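Cell envelope-related transcriptional attenuator domain-containing protein (Eubacterium siraeum, PDB 4OBM) is of unknown function but belongs to the LytR-CpsA-Psr family, whose members probably transfer glycopolymers onto the bacterial cell wall. Local coordinates at residues S25-L30 / A80-L85; K96-T101 / N194-F199; T134-G139 / L152-Y157; E146-Y151 / A170-S175. All blocks are in the same frame, centred on the assembly; numbering follows the deposited sequence. Where two conformers were deposited one is given.

Interaction 1 of 4, residues S25-L30 / A80-L85; sequences SVLMTL and AEVAKL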
loop_
_atom_site.group_PDB
_atom_site.type_symbol
_atom_site.label_atom_id
_atom_site.label_comp_id
_atom_site.label_asym_id
_atom_site.label_seq_id
_atom_site.Cartn_x
_atom_site.Cartn_y
_atom_site.Cartn_z
ATOM N N SER A 25 -8.173 -5.539 -3.411
ATOM C CA SER A 25 -6.966 -4.775 -3.687
ATOM C C SER A 25 -7.317 -3.312 -3.877
ATOM O O SER A 25 -8.408 -2.990 -4.353
ATOM C CB SER A 25 -6.224 -5.314 -4.899
ATOM O OG SER A 25 -5.467 -6.464 -4.561
ATOM N N VAL A 26 -6.404 -2.432 -3.428
ATOM C CA VAL A 26 -6.490 -0.970 -3.505
ATOM C C VAL A 26 -5.144 -0.446 -3.951
ATOM O O VAL A 26 -4.111 -0.778 -3.349
ATOM C CB VAL A 26 -6.927 -0.287 -2.169
ATOM C CG1 VAL A 26 -6.953 1.249 -2.295
ATOM C CG2 VAL A 26 -8.275 -0.814 -1.666
ATOM N N LEU A 27 -5.146 0.383 -4.992
ATOM C CA LEU A 27 -3.941 1.053 -5.429
ATOM C C LEU A 27 -3.819 2.335 -4.638
ATOM O O LEU A 27 -4.724 3.152 -4.664
ATOM C CB LEU A 27 -3.937 1.334 -6.941
ATOM C CG LEU A 27 -2.799 2.235 -7.442
ATOM C CD1 LEU A 27 -1.456 1.540 -7.331
ATOM C CD2 LEU A 27 -3.064 2.690 -8.862
HETATM N N MSE A 28 -2.700 2.509 -3.923
HETATM C CA MSE A 28 -2.479 3.717 -3.146
HETATM C C MSE A 28 -1.338 4.469 -3.739
HETATM O O MSE A 28 -0.335 3.867 -4.133
HETATM C CB MSE A 28 -2.252 3.383 -1.686
HETATM C CG MSE A 28 -3.527 2.859 -1.032
HETATM SE SE MSE A 28 -3.313 2.346 0.778
HETATM C CE MSE A 28 -1.552 1.413 0.785
ATOM N N THR A 29 -1.533 5.792 -3.898
ATOM C CA THR A 29 -0.542 6.661 -4.527
ATOM C C THR A 29 -0.368 7.927 -3.686
ATOM O O THR A 29 -1.259 8.290 -2.923
ATOM C CB THR A 29 -0.928 6.988 -6.002
ATOM O OG1 THR A 29 -1.935 7.998 -6.043
ATOM C CG2 THR A 29 -1.375 5.763 -6.801
ATOM N N LEU A 30 0.771 8.589 -3.833
ATOM C CA LEU A 30 1.052 9.790 -3.079
ATOM C C LEU A 30 1.628 10.861 -3.981
ATOM O O LEU A 30 2.562 10.605 -4.739
ATOM C CB LEU A 30 2.019 9.476 -1.912
ATOM C CG LEU A 30 2.604 10.672 -1.143
ATOM C CD1 LEU A 30 1.516 11.431 -0.354
ATOM C CD2 LEU A 30 3.741 10.248 -0.265
ATOM N N ALA A 80 -6.872 4.599 -12.302
ATOM C CA ALA A 80 -7.719 3.558 -12.891
ATOM C C ALA A 80 -6.948 2.787 -13.980
ATOM O O ALA A 80 -7.004 1.556 -14.019
ATOM C CB ALA A 80 -8.996 4.179 -13.462
ATOM N N GLU A 81 -6.179 3.504 -14.821
ATOM C CA GLU A 81 -5.381 2.866 -15.863
ATOM C C GLU A 81 -4.192 2.109 -15.242
ATOM O O GLU A 81 -3.940 0.959 -15.608
ATOM C CB GLU A 81 -4.908 3.895 -16.907
ATOM C CG GLU A 81 -4.363 3.284 -18.193
ATOM C CD GLU A 81 -5.279 2.313 -18.917
ATOM O OE1 GLU A 81 -6.515 2.518 -18.897
ATOM O OE2 GLU A 81 -4.752 1.344 -19.509
ATOM N N VAL A 82 -3.486 2.737 -14.294
ATOM C CA VAL A 82 -2.373 2.098 -13.586
ATOM C C VAL A 82 -2.864 0.773 -12.962
ATOM O O VAL A 82 -2.220 -0.263 -13.171
ATOM C CB VAL A 82 -1.745 3.033 -12.525
ATOM C CG1 VAL A 82 -0.643 2.313 -11.736
ATOM C CG2 VAL A 82 -1.208 4.309 -13.165
ATOM N N ALA A 83 -4.026 0.817 -12.227
ATOM C CA ALA A 83 -4.646 -0.324 -11.551
ATOM C C ALA A 83 -5.064 -1.422 -12.537
ATOM O O ALA A 83 -4.986 -2.602 -12.187
ATOM C CB ALA A 83 -5.845 0.135 -10.749
ATOM N N LYS A 84 -5.492 -1.035 -13.769
ATOM C CA LYS A 84 -5.893 -1.949 -14.862
ATOM C C LYS A 84 -4.671 -2.712 -15.382
ATOM O O LYS A 84 -4.714 -3.940 -15.505
ATOM C CB LYS A 84 -6.562 -1.152 -15.996
ATOM C CG LYS A 84 -7.038 -1.962 -17.186
ATOM C CD LYS A 84 -7.640 -1.038 -18.235
ATOM C CE LYS A 84 -7.896 -1.724 -19.553
ATOM N NZ LYS A 84 -8.316 -0.744 -20.591
ATOM N N LEU A 85 -3.574 -1.989 -15.643
ATOM C CA LEU A 85 -2.325 -2.592 -16.137
ATOM C C LEU A 85 -1.704 -3.513 -15.076
ATOM O O LEU A 85 -1.259 -4.614 -15.407
ATOM C CB LEU A 85 -1.327 -1.517 -16.602
ATOM C CG LEU A 85 -1.769 -0.671 -17.811
ATOM C CD1 LEU A 85 -0.906 0.552 -17.965
ATOM C CD2 LEU A 85 -1.791 -1.489 -19.112
#
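Leu27 on strand 24-30 puts one methyl, CD2, against Val82 and Ala83 of helix 70-90, a helix laid over one face of the mixed sheet of an alpha/beta fold. This helix joins strand 52-58 to strand 94-100, two strands that run the same way in the sheet, and so forms the helical part of a beta-alpha-beta crossover. Leu27 CD2 lies 3.8 Å from Val82 CG1 and 3.9 Å from Val82 CB, so the leucine meets the flank of the valine, and the two side chains cross at about a right angle. The same methyl is 4.2 Å from Ala83 CB, a side chain short enough to let helix and strand close in to 6.3 Å between Leu27 CA and Ala83 CA. With Leu27 CG anti to the backbone N (chi1 171°), the branch is carried out from the strand to the helix.

All three residues are buried and the contact is wholly apolar. Around it, Thr43 of the adjacent strand 40-47 touches Leu27, Ile70 and Cys74 touch Val82 from within the same helix, and Ile94 touches Ala83. Backbone bonds to Lys96 and Ile98 hold Leu27 in the sheet. Two residues further along the strand a polar tie joins the same two elements: Thr29 OG1 is hydrogen-bonded to Glu79 OE2.

Interaction 2 of 4, residues K96-T101 / N194-F199; sequences KYIRFT and NFIINF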
loop_
_atom_site.group_PDB
_atom_site.type_symbol
_atom_site.label_atom_id
_atom_site.label_comp_id
_atom_site.label_asym_id
_atom_site.label_seq_id
_atom_site.Cartn_x
_atom_site.Cartn_y
_atom_site.Cartn_z
ATOM N N LYS A 96 -10.242 -0.073 -7.164
ATOM C CA LYS A 96 -10.259 1.039 -6.227
ATOM C C LYS A 96 -8.880 1.583 -5.949
ATOM O O LYS A 96 -7.866 0.867 -5.987
ATOM C CB LYS A 96 -10.969 0.668 -4.916
ATOM C CG LYS A 96 -12.450 0.285 -5.064
ATOM C CD LYS A 96 -13.284 1.301 -5.874
ATOM C CE LYS A 96 -14.713 0.835 -6.014
ATOM N NZ LYS A 96 -15.594 1.909 -6.523
ATOM N N TYR A 97 -8.842 2.891 -5.726
ATOM C CA TYR A 97 -7.586 3.576 -5.455
ATOM C C TYR A 97 -7.778 4.702 -4.462
ATOM O O TYR A 97 -8.898 5.193 -4.309
ATOM C CB TYR A 97 -6.984 4.136 -6.766
ATOM C CG TYR A 97 -7.847 5.172 -7.452
ATOM C CD1 TYR A 97 -7.797 6.515 -7.076
ATOM C CD2 TYR A 97 -8.677 4.821 -8.513
ATOM C CE1 TYR A 97 -8.620 7.463 -7.676
ATOM C CE2 TYR A 97 -9.475 5.767 -9.147
ATOM C CZ TYR A 97 -9.435 7.090 -8.733
ATOM O OH TYR A 97 -10.232 8.013 -9.367
ATOM N N ILE A 98 -6.670 5.151 -3.841
ATOM C CA ILE A 98 -6.622 6.333 -2.979
ATOM C C ILE A 98 -5.409 7.166 -3.397
ATOM O O ILE A 98 -4.286 6.679 -3.313
ATOM C CB ILE A 98 -6.592 6.059 -1.430
ATOM C CG1 ILE A 98 -7.715 5.102 -0.961
ATOM C CG2 ILE A 98 -6.617 7.405 -0.637
ATOM C CD1 ILE A 98 -7.449 4.492 0.397
ATOM N N ARG A 99 -5.614 8.403 -3.825
ATOM C CA ARG A 99 -4.468 9.263 -4.096
ATOM C C ARG A 99 -4.343 10.209 -2.934
ATOM O O ARG A 99 -5.217 11.058 -2.724
ATOM C CB ARG A 99 -4.558 10.026 -5.435
ATOM C CG ARG A 99 -3.414 11.048 -5.583
ATOM C CD ARG A 99 -3.648 12.040 -6.700
ATOM N NE ARG A 99 -3.725 11.335 -7.970
ATOM C CZ ARG A 99 -3.704 11.907 -9.161
ATOM N NH1 ARG A 99 -3.593 13.230 -9.271
ATOM N NH2 ARG A 99 -3.789 11.168 -10.253
ATOM N N PHE A 100 -3.279 10.027 -2.152
ATOM C CA PHE A 100 -2.984 10.878 -1.010
ATOM C C PHE A 100 -2.201 12.074 -1.466
ATOM O O PHE A 100 -1.591 12.030 -2.527
ATOM C CB PHE A 100 -2.152 10.108 0.041
ATOM C CG PHE A 100 -2.897 9.028 0.780
ATOM C CD1 PHE A 100 -3.731 9.342 1.850
ATOM C CD2 PHE A 100 -2.737 7.689 0.433
ATOM C CE1 PHE A 100 -4.428 8.343 2.528
ATOM C CE2 PHE A 100 -3.431 6.688 1.118
ATOM C CZ PHE A 100 -4.266 7.021 2.163
ATOM N N THR A 101 -2.185 13.130 -0.648
ATOM C CA THR A 101 -1.310 14.280 -0.848
ATOM C C THR A 101 -0.408 14.349 0.387
ATOM O O THR A 101 -0.639 13.596 1.351
ATOM C CB THR A 101 -2.096 15.565 -1.064
ATOM O OG1 THR A 101 -2.773 15.851 0.160
ATOM C CG2 THR A 101 -3.065 15.491 -2.277
ATOM N N ASN A 194 -14.242 7.448 7.173
ATOM C CA ASN A 194 -14.974 8.701 7.015
ATOM C C ASN A 194 -14.006 9.771 6.466
ATOM O O ASN A 194 -14.391 10.527 5.569
ATOM C CB ASN A 194 -15.638 9.138 8.322
ATOM C CG ASN A 194 -16.399 10.443 8.239
ATOM O OD1 ASN A 194 -15.936 11.474 8.731
ATOM N ND2 ASN A 194 -17.580 10.431 7.616
ATOM N N PHE A 195 -12.735 9.779 6.947
ATOM C CA PHE A 195 -11.687 10.696 6.473
ATOM C C PHE A 195 -11.270 10.370 5.004
ATOM O O PHE A 195 -11.113 11.288 4.200
ATOM C CB PHE A 195 -10.436 10.665 7.397
ATOM C CG PHE A 195 -9.295 11.486 6.837
ATOM C CD1 PHE A 195 -9.321 12.874 6.894
ATOM C CD2 PHE A 195 -8.215 10.871 6.213
ATOM C CE1 PHE A 195 -8.292 13.634 6.324
ATOM C CE2 PHE A 195 -7.193 11.634 5.635
ATOM C CZ PHE A 195 -7.221 13.006 5.733
ATOM N N ILE A 196 -11.049 9.070 4.685
ATOM C CA ILE A 196 -10.656 8.643 3.337
ATOM C C ILE A 196 -11.701 9.103 2.290
ATOM O O ILE A 196 -11.338 9.762 1.318
ATOM C CB ILE A 196 -10.435 7.096 3.284
ATOM C CG1 ILE A 196 -9.228 6.620 4.153
ATOM C CG2 ILE A 196 -10.420 6.532 1.841
ATOM C CD1 ILE A 196 -7.802 7.261 3.866
ATOM N N ILE A 197 -12.982 8.774 2.515
ATOM C CA ILE A 197 -14.087 9.056 1.598
ATOM C C ILE A 197 -14.299 10.566 1.419
ATOM O O ILE A 197 -14.567 11.003 0.293
ATOM C CB ILE A 197 -15.379 8.319 2.087
ATOM C CG1 ILE A 197 -15.236 6.791 1.855
ATOM C CG2 ILE A 197 -16.684 8.849 1.426
ATOM C CD1 ILE A 197 -16.276 5.944 2.533
ATOM N N ASN A 198 -14.138 11.359 2.503
ATOM C CA ASN A 198 -14.446 12.777 2.444
ATOM C C ASN A 198 -13.283 13.700 2.117
ATOM O O ASN A 198 -13.552 14.810 1.675
ATOM C CB ASN A 198 -15.124 13.246 3.750
ATOM C CG ASN A 198 -16.498 12.643 3.982
ATOM O OD1 ASN A 198 -17.495 13.035 3.379
ATOM N ND2 ASN A 198 -16.590 11.658 4.858
ATOM N N PHE A 199 -12.024 13.311 2.334
ATOM C CA PHE A 199 -10.953 14.289 2.121
ATOM C C PHE A 199 -9.818 13.820 1.193
ATOM O O PHE A 199 -8.920 14.609 0.886
ATOM C CB PHE A 199 -10.397 14.761 3.487
ATOM C CG PHE A 199 -11.444 15.543 4.261
ATOM C CD1 PHE A 199 -11.687 16.883 3.976
ATOM C CD2 PHE A 199 -12.252 14.913 5.207
ATOM C CE1 PHE A 199 -12.684 17.587 4.656
ATOM C CE2 PHE A 199 -13.254 15.618 5.881
ATOM C CZ PHE A 199 -13.455 16.952 5.610
#
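Ile98 on strand 94-100 and Ile196 on helix 186-199 mark the nearest approach of the two backbones, with 7.8 Å between Ile98 CA and Ile196 CA, a gap filled by side chains. Ile196 uses both of its branches. Its CG2 lies 3.9 Å from Ile98 CD1, the two isoleucines crossing at about a right angle. The longer branch bends over (chi2 -56°) and brings Ile196 CD1 to 3.8 Å from Phe100 CE1, approaching the ring at a slant. Ile98 also lies over one face of that ring, its CG2 3.6 Å above the plane and offset toward the rim. An alanine in place of Ile196 would keep neither branch, and is likely to leave a gap between helix and sheet and the Phe100 ring less firmly held.

A bound pentaethylene glycol lies about 4 Å from the Phe100 side chain and a tetraethylene glycol about 4 Å from that of Ile98 (nearest atoms); both probably come from the crystallisation liquor, though such molecules often mark pockets. Phe100 continues onto Leu105 and Leu108 of helix 102-112, and Phe195 of helix 186-199 touches Glu107 and Met111 of that helix, so the two helices lie side by side on this sheet face.

Interaction 3 of 4, residues T134-G139 / L152-Y157; sequences TIIKKG and LTLPDY
Leu154 spreads its two methyls over one side of strand 132-139, one to Ile136 and one to Thr134. Leu154 CD1 meets Ile136 CD1 tip to tip at 3.5 Å, a tight approach for two methyls. The other branch, Leu154 CD2, is 3.9 Å from Thr134 CG2 and 4.1 Å from Thr134 CB; here the side chains slide past each other in opposite directions. Thr134 and Ile136 are two apart on an extended strand, so both side chains turn to the same side, with Ile135 between them pointing elsewhere. Thr134 takes part through carbon: its CG2 stands anti to the backbone N, leaving OG1 on the other branch (chi1 -55°).

The loop that carries Leu154 begins where helix 145-152 unwinds. Thr153 is the first residue to leave helical angles, and its OG1 is hydrogen-bonded to Tyr149 O. Further on the chain folds back, so that Leu154 CB lies 3.7 Å above one face of the Tyr157 ring, toward its rim. Tyr157 is anchored at its far end by a hydrogen bond from OH to Tyr151 O, and its ring meets that of Tyr164 edge-to-face.

Strand 132-139 pairs with strand 123-127 in an antiparallel beta hairpin, whose Ile123 also touches Leu154; the loop thus packs against the hairpin just beyond the end of helix 145-152, while Leu152 turns away toward helix 164-181.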
loop_
_atom_site.group_PDB
_atom_site.type_symbol
_atom_site.label_atom_id
_atom_site.label_comp_id
_atom_site.label_asym_id
_atom_site.label_seq_id
_atom_site.Cartn_x
_atom_site.Cartn_y
_atom_site.Cartn_z
ATOM N N THR A 134 17.783 17.505 6.317
ATOM C CA THR A 134 16.849 16.630 7.031
ATOM C C THR A 134 17.686 15.666 7.853
ATOM O O THR A 134 18.496 14.937 7.279
ATOM C CB THR A 134 15.912 15.900 6.037
ATOM O OG1 THR A 134 15.243 16.847 5.212
ATOM C CG2 THR A 134 14.892 14.987 6.732
ATOM N N ILE A 135 17.525 15.681 9.190
ATOM C CA ILE A 135 18.299 14.808 10.086
ATOM C C ILE A 135 17.407 13.767 10.728
ATOM O O ILE A 135 16.602 14.108 11.586
ATOM C CB ILE A 135 19.102 15.562 11.205
ATOM C CG1 ILE A 135 19.590 16.986 10.832
ATOM C CG2 ILE A 135 20.190 14.677 11.845
ATOM C CD1 ILE A 135 20.645 17.103 9.818
ATOM N N ILE A 136 17.616 12.494 10.376
ATOM C CA ILE A 136 16.932 11.343 10.972
ATOM C C ILE A 136 18.015 10.546 11.717
ATOM O O ILE A 136 18.974 10.081 11.102
ATOM C CB ILE A 136 16.153 10.511 9.923
ATOM C CG1 ILE A 136 15.010 11.368 9.299
ATOM C CG2 ILE A 136 15.595 9.218 10.545
ATOM C CD1 ILE A 136 14.541 10.941 7.944
ATOM N N LYS A 137 17.896 10.454 13.044
ATOM C CA LYS A 137 18.905 9.768 13.842
ATOM C C LYS A 137 18.690 8.266 13.805
ATOM O O LYS A 137 17.598 7.789 13.489
ATOM C CB LYS A 137 18.938 10.289 15.293
ATOM C CG LYS A 137 19.232 11.788 15.410
ATOM C CD LYS A 137 20.691 12.140 15.221
ATOM C CE LYS A 137 20.920 13.608 15.458
ATOM N NZ LYS A 137 22.295 14.016 15.061
ATOM N N LYS A 138 19.771 7.531 14.058
ATOM C CA LYS A 138 19.813 6.073 14.100
ATOM C C LYS A 138 19.093 5.609 15.369
ATOM O O LYS A 138 19.102 6.341 16.371
ATOM C CB LYS A 138 21.298 5.619 14.093
ATOM C CG LYS A 138 21.525 4.105 14.156
ATOM C CD LYS A 138 22.996 3.728 14.250
ATOM C CE LYS A 138 23.101 2.242 14.499
ATOM N NZ LYS A 138 24.490 1.742 14.366
ATOM N N GLY A 139 18.494 4.417 15.321
ATOM C CA GLY A 139 17.844 3.815 16.481
ATOM C C GLY A 139 16.350 3.607 16.400
ATOM O O GLY A 139 15.689 4.094 15.477
ATOM N N LEU A 152 9.554 8.734 5.048
ATOM C CA LEU A 152 8.948 7.949 3.989
ATOM C C LEU A 152 9.182 8.519 2.576
ATOM O O LEU A 152 9.205 7.747 1.605
ATOM C CB LEU A 152 7.443 7.879 4.283
ATOM C CG LEU A 152 6.653 6.708 3.699
ATOM C CD1 LEU A 152 7.097 5.375 4.293
ATOM C CD2 LEU A 152 5.143 6.917 3.908
ATOM N N THR A 153 9.325 9.858 2.471
ATOM C CA THR A 153 9.435 10.568 1.213
ATOM C C THR A 153 10.835 11.178 0.921
ATOM O O THR A 153 10.926 12.027 0.026
ATOM C CB THR A 153 8.360 11.672 1.143
ATOM O OG1 THR A 153 8.592 12.622 2.172
ATOM C CG2 THR A 153 6.954 11.121 1.261
ATOM N N LEU A 154 11.917 10.732 1.612
ATOM C CA LEU A 154 13.262 11.243 1.331
ATOM C C LEU A 154 13.674 10.948 -0.111
ATOM O O LEU A 154 13.597 9.795 -0.560
ATOM C CB LEU A 154 14.317 10.672 2.281
ATOM C CG LEU A 154 14.449 11.281 3.656
ATOM C CD1 LEU A 154 15.278 10.370 4.526
ATOM C CD2 LEU A 154 15.048 12.687 3.600
ATOM N N PRO A 155 14.151 11.973 -0.839
ATOM C CA PRO A 155 14.549 11.757 -2.244
ATOM C C PRO A 155 15.807 10.883 -2.386
ATOM O O PRO A 155 16.043 10.320 -3.459
ATOM C CB PRO A 155 14.796 13.182 -2.760
ATOM C CG PRO A 155 14.126 14.102 -1.754
ATOM C CD PRO A 155 14.285 13.393 -0.453
ATOM N N ASP A 156 16.601 10.765 -1.294
ATOM C CA ASP A 156 17.838 9.993 -1.224
ATOM C C ASP A 156 18.122 9.514 0.199
ATOM O O ASP A 156 18.244 10.327 1.126
ATOM C CB ASP A 156 19.028 10.820 -1.751
ATOM C CG ASP A 156 20.328 10.049 -1.860
ATOM O OD1 ASP A 156 20.339 8.991 -2.528
ATOM O OD2 ASP A 156 21.342 10.515 -1.294
ATOM N N TYR A 157 18.278 8.186 0.342
ATOM C CA TYR A 157 18.581 7.502 1.594
ATOM C C TYR A 157 20.099 7.190 1.753
ATOM O O TYR A 157 20.496 6.528 2.721
ATOM C CB TYR A 157 17.756 6.199 1.682
ATOM C CG TYR A 157 16.265 6.434 1.804
ATOM C CD1 TYR A 157 15.688 6.761 3.029
ATOM C CD2 TYR A 157 15.429 6.329 0.699
ATOM C CE1 TYR A 157 14.324 7.012 3.142
ATOM C CE2 TYR A 157 14.055 6.558 0.805
ATOM C CZ TYR A 157 13.509 6.906 2.029
ATOM O OH TYR A 157 12.159 7.141 2.145
#

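Interaction 4 of 4, residues E146-Y151 / A170-S175; sequences EQMYAY and ATVISS
Val172 on helix 164-181 points between two side chains of helix 145-152, selenomethionine Met148 and Tyr151, and gives one methyl to each. Toward Met148 the meeting is tip to tip: Val172 CG1 lies 3.6 Å from Met148 CE and 3.7 Å from its selenium. Met148 leaves its helix with CG anti to the backbone N and then bends (chi2 82°), a turn that swings selenium and terminal methyl across to the valine. Two conformers of this residue were deposited, so the closeness belongs to one of them and may not hold in the other. Toward Tyr151 the approach is slanted, with Val172 CG2 4.0 Å from Tyr151 CE2 and the ring set askew to the valine branch. Since CG1 of Val172 stands anti to its backbone N, CG2 is left beside that N and faces the tyrosine.

The contact is a buried helix-to-helix packing in the alpha/beta fold, with Met148 CA and Val172 CA 8.5 Å apart. Helix 164-181 also packs on the main sheet near its 228-230 end: Ile173 and Ser174 touch Leu55 of strand 52-58, and Ala170 touches Phe230 of strand 228-230. Met148 also meets Phe109 of helix 102-112, Thr115 of strand 115-119 is touched from both helices, by Met148 and by Ser175, and the Tyr151 ring meets that of Phe143 with planes about 20° apart.

Within helix 164-181, Ala170 O accepts twice from Ser174, whose N and OG reach it from opposite faces of its carbonyl plane; the OG bond measures 3.0 Å from Ser174 OG to Ala170 O.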
loop_
_atom_site.group_PDB
_atom_site.type_symbol
_atom_site.label_atom_id
_atom_site.label_comp_id
_atom_site.label_asym_id
_atom_site.label_seq_id
_atom_site.Cartn_x
_atom_site.Cartn_y
_atom_site.Cartn_z
ATOM N N GLU A 146 4.356 14.058 10.944
ATOM C CA GLU A 146 5.282 14.813 10.095
ATOM C C GLU A 146 6.667 14.144 9.967
ATOM O O GLU A 146 7.269 14.221 8.901
ATOM C CB GLU A 146 5.442 16.257 10.598
ATOM C CG GLU A 146 4.205 17.111 10.370
ATOM C CD GLU A 146 4.280 18.527 10.903
ATOM O OE1 GLU A 146 5.246 19.249 10.566
ATOM O OE2 GLU A 146 3.346 18.927 11.633
ATOM N N GLN A 147 7.155 13.487 11.035
ATOM C CA GLN A 147 8.451 12.784 11.048
ATOM C C GLN A 147 8.356 11.563 10.181
ATOM O O GLN A 147 9.290 11.261 9.436
ATOM C CB GLN A 147 8.845 12.374 12.477
ATOM C CG GLN A 147 8.996 13.537 13.444
ATOM C CD GLN A 147 9.362 13.087 14.838
ATOM O OE1 GLN A 147 8.877 12.066 15.356
ATOM N NE2 GLN A 147 10.169 13.899 15.504
HETATM N N MSE A 148 7.191 10.868 10.303
HETATM C CA MSE A 148 6.858 9.667 9.568
HETATM C C MSE A 148 6.814 9.964 8.065
HETATM O O MSE A 148 7.408 9.218 7.285
HETATM C CB MSE A 148 5.509 9.166 10.084
HETATM C CG MSE A 148 4.985 7.984 9.372
HETATM SE SE MSE A 148 5.768 6.398 10.049
HETATM C CE MSE A 148 4.410 5.294 9.414
ATOM N N TYR A 149 6.126 11.068 7.669
ATOM C CA TYR A 149 5.987 11.523 6.279
ATOM C C TYR A 149 7.380 11.862 5.672
ATOM O O TYR A 149 7.700 11.346 4.602
ATOM C CB TYR A 149 5.021 12.736 6.165
ATOM C CG TYR A 149 4.734 13.095 4.724
ATOM C CD1 TYR A 149 3.712 12.465 4.021
ATOM C CD2 TYR A 149 5.562 13.972 4.024
ATOM C CE1 TYR A 149 3.514 12.707 2.661
ATOM C CE2 TYR A 149 5.386 14.204 2.664
ATOM C CZ TYR A 149 4.362 13.564 1.985
ATOM O OH TYR A 149 4.146 13.827 0.657
ATOM N N ALA A 150 8.194 12.701 6.359
ATOM C CA ALA A 150 9.542 13.112 5.917
ATOM C C ALA A 150 10.485 11.908 5.703
ATOM O O ALA A 150 11.200 11.858 4.699
ATOM C CB ALA A 150 10.152 14.082 6.915
ATOM N N TYR A 151 10.453 10.930 6.618
ATOM C CA TYR A 151 11.250 9.695 6.510
ATOM C C TYR A 151 10.852 8.890 5.262
ATOM O O TYR A 151 11.705 8.440 4.514
ATOM C CB TYR A 151 11.081 8.822 7.793
ATOM C CG TYR A 151 11.973 7.591 7.901
ATOM C CD1 TYR A 151 13.257 7.580 7.357
ATOM C CD2 TYR A 151 11.559 6.467 8.615
ATOM C CE1 TYR A 151 14.088 6.467 7.480
ATOM C CE2 TYR A 151 12.387 5.350 8.753
ATOM C CZ TYR A 151 13.649 5.352 8.176
ATOM O OH TYR A 151 14.472 4.259 8.290
ATOM N N ALA A 170 7.543 -0.067 2.013
ATOM C CA ALA A 170 6.854 -1.331 2.326
ATOM C C ALA A 170 6.900 -1.656 3.835
ATOM O O ALA A 170 5.863 -1.910 4.445
ATOM C CB ALA A 170 7.465 -2.475 1.522
ATOM N N THR A 171 8.101 -1.578 4.422
ATOM C CA THR A 171 8.447 -1.885 5.799
ATOM C C THR A 171 7.794 -0.903 6.772
ATOM O O THR A 171 7.180 -1.339 7.735
ATOM C CB THR A 171 9.993 -1.853 5.916
ATOM O OG1 THR A 171 10.537 -2.843 5.047
ATOM C CG2 THR A 171 10.487 -2.093 7.329
ATOM N N VAL A 172 7.978 0.408 6.555
ATOM C CA VAL A 172 7.428 1.462 7.413
ATOM C C VAL A 172 5.870 1.398 7.409
ATOM O O VAL A 172 5.258 1.489 8.474
ATOM C CB VAL A 172 7.984 2.847 6.971
ATOM C CG1 VAL A 172 7.220 4.000 7.596
ATOM C CG2 VAL A 172 9.467 2.957 7.292
ATOM N N ILE A 173 5.247 1.197 6.232
ATOM C CA ILE A 173 3.785 1.096 6.130
ATOM C C ILE A 173 3.299 -0.207 6.797
ATOM O O ILE A 173 2.250 -0.180 7.457
ATOM C CB ILE A 173 3.270 1.289 4.654
ATOM C CG1 ILE A 173 3.547 2.731 4.147
ATOM C CG2 ILE A 173 1.781 0.911 4.462
ATOM C CD1 ILE A 173 3.077 3.928 5.067
ATOM N N SER A 174 4.074 -1.316 6.683
ATOM C CA SER A 174 3.760 -2.593 7.342
ATOM C C SER A 174 3.720 -2.411 8.856
ATOM O O SER A 174 2.796 -2.878 9.527
ATOM C CB SER A 174 4.793 -3.654 6.981
ATOM O OG SER A 174 4.519 -4.228 5.718
ATOM N N SER A 175 4.728 -1.694 9.379
ATOM C CA SER A 175 4.875 -1.382 10.797
ATOM C C SER A 175 3.715 -0.506 11.280
ATOM O O SER A 175 3.169 -0.771 12.343
ATOM C CB SER A 175 6.213 -0.696 11.047
ATOM O OG SER A 175 7.302 -1.566 10.797
#

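Interactions 1 and 2 lie on opposite faces of one sheet, their strands 24-30 and 94-100 being neighbours: Leu27 O is 2.9 Å from Ile98 N and Thr29 O 2.8 Å from Phe100 N, both probable hydrogen bonds. Interactions 3 and 4, with centres 10 Å apart, adjoin along the chain, segment 146-151 running straight into 152-157; Leu152 CD1 is 3.6 Å from Val172 CG1, and Ile136 CD1 is 3.6 Å from Tyr151 CD1. Leu30 bridges the two pairs, its CD1 3.7 Å from Tyr149 OH and its CD2 3.7 Å from Thr153 CG2. The bound polyethylene glycols adjoin interaction 2, whose chain loop encloses interactions 3 and 4.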